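Local atomic coordinates of competence protein PILN (PDB entry 4BHQ), a protein that probably helps to build the inner-membrane platform from which type IV pilus assembly starts. Residues 119-124 with 131-136; 73-78 with 147-152. All coordinates share one frame; numbering follows the deposited sequence.

Interaction 1. Residues 119-124 with 131-136; sequences VRFIRA and FGIEFQ
Ile122 and Ile133 bring their CA atoms to 6.9 Å where the helical segment 119-124 passes over strand segment 131-136, the two running at 138° with an axis separation of 8.6 Å. The contact is apolar and buries 219 Å² in total. Ile122 has two working branches. Its CG2 methyl meets the CG2 methyl of Ile133 at 4.0 Å, and the two side chains cross at about a right angle. Its longer branch leaves beside the backbone N (chi1 -66°) and ends in CD1, which sits over one face of the Phe135 ring. CD1 of Ile122 is 3.9 Å from the ring centroid and is displaced toward the rim, on the side of CG and CD1 of Phe135. This is a CH-pi contact. Ile133 also reaches the helix backbone. Its CG2 lies 3.6 Å from the carbonyl O of Ile122, while its CD1 approaches Ile122 CA. CG1 of Ile133 stands opposite the backbone N (chi1 -176°), which sends CD1 on toward the helix.

The motif is a helix packed on one face of an antiparallel sheet. Strand 131-141 is an outermost strand of that sheet within the chain, and it follows helix 115-124 after a short loop. Backbone bonds from Gly132, Glu134 and Gln136 join it to strand 146-156. Helix 85-93 apart, the order of elements and the strand order across the sheet are consistent with a permuted ferredoxin-like fold, as in relatives of the EpsM clan.

Burial is uneven. Phe121 is buried and touches Ile133 only lightly, through CE1 and CD1 at 4.5 Å. It also packs on Ile64 of the second subunit. Phe135, by contrast, is exposed in the assembly.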
loop_
_atom_site.group_PDB
_atom_site.type_symbol
_atom_site.label_atom_id
_atom_site.label_comp_id
_atom_site.label_asym_id
_atom_site.label_seq_id
_atom_site.Cartn_x
_atom_site.Cartn_y
_atom_site.Cartn_z
ATOM N N VAL A 119 1.510 -17.126 6.645
ATOM C CA VAL A 119 2.340 -17.923 5.718
ATOM C C VAL A 119 2.085 -17.560 4.249
ATOM O O VAL A 119 3.028 -17.392 3.478
ATOM C CB VAL A 119 2.084 -19.458 5.934
ATOM C CG1 VAL A 119 2.733 -20.246 4.851
ATOM C CG2 VAL A 119 2.614 -19.883 7.295
ATOM N N ARG A 120 0.826 -17.417 3.864
ATOM C CA ARG A 120 0.524 -16.926 2.473
ATOM C C ARG A 120 1.136 -15.558 2.161
ATOM O O ARG A 120 1.629 -15.329 1.059
ATOM C CB ARG A 120 -0.985 -16.842 2.244
ATOM C CG ARG A 120 -1.688 -18.223 2.225
ATOM C CD ARG A 120 -3.162 -18.147 1.756
ATOM N NE ARG A 120 -4.050 -17.519 2.750
ATOM C CZ ARG A 120 -4.759 -18.224 3.646
ATOM N NH1 ARG A 120 -4.699 -19.555 3.681
ATOM N NH2 ARG A 120 -5.550 -17.624 4.514
ATOM N N PHE A 121 1.148 -14.664 3.155
ATOM C CA PHE A 121 1.712 -13.304 2.962
ATOM C C PHE A 121 3.192 -13.436 2.757
ATOM O O PHE A 121 3.776 -12.845 1.794
ATOM C CB PHE A 121 1.404 -12.419 4.213
ATOM C CG PHE A 121 1.859 -10.984 4.064
ATOM C CD1 PHE A 121 3.186 -10.613 4.371
ATOM C CD2 PHE A 121 0.972 -10.010 3.558
ATOM C CE1 PHE A 121 3.603 -9.278 4.225
ATOM C CE2 PHE A 121 1.367 -8.661 3.430
ATOM C CZ PHE A 121 2.691 -8.290 3.763
ATOM N N ILE A 122 3.845 -14.205 3.639
ATOM C CA ILE A 122 5.295 -14.357 3.516
ATOM C C ILE A 122 5.642 -14.968 2.161
ATOM O O ILE A 122 6.547 -14.451 1.442
ATOM C CB ILE A 122 5.871 -15.219 4.639
ATOM C CG1 ILE A 122 5.708 -14.510 5.987
ATOM C CG2 ILE A 122 7.348 -15.528 4.364
ATOM C CD1 ILE A 122 5.982 -15.427 7.178
ATOM N N ARG A 123 4.932 -16.018 1.782
ATOM C CA ARG A 123 5.286 -16.756 0.522
ATOM C C ARG A 123 5.077 -15.887 -0.708
ATOM O O ARG A 123 5.796 -16.041 -1.675
ATOM C CB ARG A 123 4.453 -18.055 0.367
ATOM C CG ARG A 123 4.957 -19.158 1.309
ATOM C CD ARG A 123 4.243 -20.504 1.049
ATOM N NE ARG A 123 4.581 -21.565 2.024
ATOM C CZ ARG A 123 3.759 -22.572 2.384
ATOM N NH1 ARG A 123 2.542 -22.708 1.845
ATOM N NH2 ARG A 123 4.148 -23.464 3.294
ATOM N N ALA A 124 4.078 -14.975 -0.673
ATOM C CA ALA A 124 3.886 -14.062 -1.842
ATOM C C ALA A 124 5.163 -13.353 -2.161
ATOM O O ALA A 124 5.432 -13.020 -3.315
ATOM C CB ALA A 124 2.770 -13.009 -1.566
ATOM N N PHE A 131 11.163 -9.505 -5.597
ATOM C CA PHE A 131 11.011 -9.338 -4.154
ATOM C C PHE A 131 11.741 -10.378 -3.345
ATOM O O PHE A 131 11.966 -11.480 -3.815
ATOM C CB PHE A 131 9.501 -9.427 -3.769
ATOM C CG PHE A 131 8.683 -8.293 -4.324
ATOM C CD1 PHE A 131 8.130 -8.400 -5.584
ATOM C CD2 PHE A 131 8.524 -7.113 -3.605
ATOM C CE1 PHE A 131 7.421 -7.329 -6.125
ATOM C CE2 PHE A 131 7.773 -6.057 -4.137
ATOM C CZ PHE A 131 7.241 -6.181 -5.419
ATOM N N GLY A 132 12.168 -9.979 -2.136
ATOM C CA GLY A 132 12.623 -10.899 -1.114
ATOM C C GLY A 132 11.904 -10.475 0.156
ATOM O O GLY A 132 11.379 -9.345 0.245
ATOM N N ILE A 133 11.879 -11.353 1.140
ATOM C CA ILE A 133 11.283 -11.002 2.437
ATOM C C ILE A 133 12.181 -11.537 3.557
ATOM O O ILE A 133 12.711 -12.666 3.459
ATOM C CB ILE A 133 9.836 -11.511 2.520
ATOM C CG1 ILE A 133 9.189 -11.055 3.838
ATOM C CG2 ILE A 133 9.774 -13.039 2.340
ATOM C CD1 ILE A 133 7.669 -11.144 3.909
ATOM N N GLU A 134 12.383 -10.738 4.594
ATOM C CA GLU A 134 12.951 -11.271 5.833
ATOM C C GLU A 134 11.930 -11.197 6.925
ATOM O O GLU A 134 11.591 -10.098 7.386
ATOM C CB GLU A 134 14.255 -10.542 6.207
ATOM C CG GLU A 134 14.773 -11.053 7.543
ATOM C CD GLU A 134 16.285 -10.904 7.712
ATOM O OE1 GLU A 134 16.735 -9.805 8.120
ATOM O OE2 GLU A 134 16.991 -11.918 7.460
ATOM N N PHE A 135 11.399 -12.366 7.295
ATOM C CA PHE A 135 10.416 -12.508 8.374
ATOM C C PHE A 135 11.085 -12.360 9.731
ATOM O O PHE A 135 11.909 -13.202 10.084
ATOM C CB PHE A 135 9.740 -13.865 8.192
ATOM C CG PHE A 135 8.779 -14.232 9.337
ATOM C CD1 PHE A 135 7.745 -13.392 9.682
ATOM C CD2 PHE A 135 8.988 -15.414 10.085
ATOM C CE1 PHE A 135 6.865 -13.737 10.683
ATOM C CE2 PHE A 135 8.132 -15.747 11.109
ATOM C CZ PHE A 135 7.055 -14.901 11.405
ATOM N N GLN A 136 10.736 -11.311 10.509
ATOM C CA GLN A 136 11.414 -11.052 11.775
ATOM C C GLN A 136 10.742 -11.805 12.908
ATOM O O GLN A 136 11.370 -12.215 13.860
ATOM C CB GLN A 136 11.431 -9.526 12.118
ATOM C CG GLN A 136 12.135 -8.704 11.017
ATOM C CD GLN A 136 11.992 -7.159 11.226
ATOM O OE1 GLN A 136 10.869 -6.629 11.429
ATOM N NE2 GLN A 136 13.126 -6.442 11.165
#

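Interaction 2. Residues 73-78 with 147-152; sequences VALRSV and YTFSAR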
loop_
_atom_site.group_PDB
_atom_site.type_symbol
_atom_site.label_atom_id
_atom_site.label_comp_id
_atom_site.label_asym_id
_atom_site.label_seq_id
_atom_site.Cartn_x
_atom_site.Cartn_y
_atom_site.Cartn_z
ATOM N N VAL A 73 -4.818 -10.134 6.297
ATOM C CA VAL A 73 -3.632 -9.434 6.790
ATOM C C VAL A 73 -3.846 -7.923 6.760
ATOM O O VAL A 73 -4.105 -7.310 5.690
ATOM C CB VAL A 73 -2.383 -9.792 5.991
ATOM C CG1 VAL A 73 -1.205 -8.906 6.419
ATOM C CG2 VAL A 73 -2.029 -11.282 6.243
ATOM N N ALA A 74 -3.783 -7.309 7.931
ATOM C CA ALA A 74 -3.898 -5.832 8.005
ATOM C C ALA A 74 -2.569 -5.228 8.352
ATOM O O ALA A 74 -1.903 -5.662 9.320
ATOM C CB ALA A 74 -4.954 -5.469 9.040
ATOM N N LEU A 75 -2.160 -4.191 7.615
ATOM C CA LEU A 75 -0.904 -3.549 7.949
ATOM C C LEU A 75 -1.139 -2.405 8.948
ATOM O O LEU A 75 -2.132 -1.702 8.869
ATOM C CB LEU A 75 -0.163 -3.115 6.651
ATOM C CG LEU A 75 0.083 -4.338 5.693
ATOM C CD1 LEU A 75 0.600 -3.886 4.363
ATOM C CD2 LEU A 75 1.158 -5.236 6.344
ATOM N N ARG A 76 -0.169 -2.178 9.840
ATOM C CA ARG A 76 -0.217 -1.130 10.828
ATOM C C ARG A 76 0.849 -0.101 10.573
ATOM O O ARG A 76 0.753 1.081 11.018
ATOM C CB ARG A 76 -0.019 -1.706 12.256
ATOM C CG ARG A 76 -1.120 -2.656 12.616
ATOM C CD ARG A 76 -2.475 -1.794 12.652
ATOM N NE ARG A 76 -3.577 -2.709 12.904
ATOM C CZ ARG A 76 -4.812 -2.510 12.501
ATOM N NH1 ARG A 76 -5.109 -1.377 11.783
ATOM N NH2 ARG A 76 -5.714 -3.369 12.868
ATOM N N SER A 77 1.903 -0.516 9.879
ATOM C CA SER A 77 2.962 0.431 9.520
ATOM C C SER A 77 3.672 -0.086 8.315
ATOM O O SER A 77 4.008 -1.271 8.232
ATOM C CB SER A 77 3.959 0.623 10.709
ATOM O OG SER A 77 4.993 1.522 10.281
ATOM N N VAL A 78 3.869 0.783 7.339
ATOM C CA VAL A 78 4.654 0.417 6.166
ATOM C C VAL A 78 5.632 1.555 5.885
ATOM O O VAL A 78 5.221 2.632 5.380
ATOM C CB VAL A 78 3.753 0.241 4.919
ATOM C CG1 VAL A 78 4.628 -0.050 3.695
ATOM C CG2 VAL A 78 2.673 -0.871 5.122
ATOM N N TYR A 147 -2.495 -12.787 15.022
ATOM C CA TYR A 147 -1.061 -12.653 15.113
ATOM C C TYR A 147 -0.583 -11.274 14.755
ATOM O O TYR A 147 -0.973 -10.745 13.699
ATOM C CB TYR A 147 -0.349 -13.655 14.173
ATOM C CG TYR A 147 -0.531 -15.041 14.665
ATOM C CD1 TYR A 147 -1.664 -15.791 14.284
ATOM C CD2 TYR A 147 0.411 -15.612 15.549
ATOM C CE1 TYR A 147 -1.857 -17.102 14.747
ATOM C CE2 TYR A 147 0.213 -16.912 16.051
ATOM C CZ TYR A 147 -0.938 -17.649 15.650
ATOM O OH TYR A 147 -1.112 -18.940 16.103
ATOM N N THR A 148 0.229 -10.665 15.628
ATOM C CA THR A 148 1.019 -9.504 15.162
ATOM C C THR A 148 2.268 -10.058 14.516
ATOM O O THR A 148 2.709 -11.181 14.838
ATOM C CB THR A 148 1.362 -8.581 16.351
ATOM O OG1 THR A 148 1.985 -9.356 17.372
ATOM C CG2 THR A 148 0.067 -8.007 16.957
ATOM N N PHE A 149 2.857 -9.320 13.598
ATOM C CA PHE A 149 4.057 -9.793 12.972
ATOM C C PHE A 149 4.876 -8.630 12.497
ATOM O O PHE A 149 4.361 -7.476 12.357
ATOM C CB PHE A 149 3.783 -10.803 11.809
ATOM C CG PHE A 149 3.204 -10.159 10.526
ATOM C CD1 PHE A 149 1.846 -9.953 10.383
ATOM C CD2 PHE A 149 4.088 -9.733 9.496
ATOM C CE1 PHE A 149 1.285 -9.370 9.231
ATOM C CE2 PHE A 149 3.562 -9.164 8.314
ATOM C CZ PHE A 149 2.133 -8.999 8.174
ATOM N N SER A 150 6.144 -8.895 12.244
ATOM C CA SER A 150 7.009 -7.938 11.575
ATOM C C SER A 150 7.886 -8.568 10.563
ATOM O O SER A 150 8.325 -9.742 10.690
ATOM C CB SER A 150 7.833 -7.119 12.606
ATOM O OG SER A 150 8.817 -7.942 13.191
ATOM N N ALA A 151 8.133 -7.799 9.506
ATOM C CA ALA A 151 8.894 -8.280 8.371
ATOM C C ALA A 151 9.518 -7.112 7.634
ATOM O O ALA A 151 9.027 -5.977 7.683
ATOM C CB ALA A 151 7.996 -9.104 7.409
ATOM N N ARG A 152 10.579 -7.407 6.896
ATOM C CA ARG A 152 11.156 -6.459 5.931
ATOM C C ARG A 152 11.004 -7.072 4.520
ATOM O O ARG A 152 11.297 -8.244 4.353
ATOM C CB ARG A 152 12.636 -6.202 6.266
ATOM C CG ARG A 152 12.766 -5.221 7.449
ATOM C CD ARG A 152 14.255 -5.080 7.941
ATOM N NE ARG A 152 14.698 -6.422 8.332
ATOM C CZ ARG A 152 15.856 -6.752 8.876
ATOM N NH1 ARG A 152 16.788 -5.825 9.092
ATOM N NH2 ARG A 152 16.071 -8.036 9.203
#
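Val73 and Phe149 make the closest approach between segments 73-78 and 147-152, which belong to strands that are not neighbours in the sheet. Strand 102-112 runs between them, so the contact is made by side chains reaching past it on one face. The CG1 methyl of Val73 lies at the edge of the Phe149 ring, near its plane. It is 3.8 Å from Phe149 CZ and equally close to CE1, so it meets the ring across one bond of its rim. The side chains cross at about a right angle. Phe149 places CG between its backbone N and carbonyl carbon (chi1 73°), and the end of the ring comes nearer to strand 73-82. Leu75, two residues on from Val73, adds a looser touch with its CD2 at 4.3 Å from Phe149 CZ. All three residues are buried.

Helix 115-124 covers this face of the sheet. Its Phe121 packs against Val73 and meets the Phe149 ring with planes at about 60°, while Leu118 also touches Phe149. Leu75 packs on Ala58 and on Ile64 of the second subunit.

Beyond Leu75 the character changes. The chain turns a corner at Arg76, which is exposed and forms a salt bridge with Glu111. Arg76 and Ser77 both face Gln109 in a classic beta bulge. Ser77 bonds through its hydroxyl to Ser54 of helix 53-63. Neither residue contributes to the packing on Phe149.

The area buried between the two segments is small, 99 Å² in total. The contact is purely apolar, so it gives shape fit but no directional bonding. The spacing of the strands is probably set by backbone hydrogen bonds to strand 102-112, such as Ala74 with Glu111 and Tyr147 with Ala112.

How the interactions relate
Interactions 1 and 2 have centres 11 Å apart and share one antiparallel sheet. Their strand segments 131-136 and 147-152 are neighbours, with Gln136 N probably bonded to Ser150 O at 2.9 Å. Glu134 and Arg152 form a salt bridge on this seam, but its modelled length is doubtfully short. On the helix side, Phe121 of interaction 1 joins the two apolar patches. Both contacts touch the second subunit, in keeping with a dimerization domain. A bound magnesium ion lies about 6 Å from the Phe149 side chain and about 11 Å from that of Phe135.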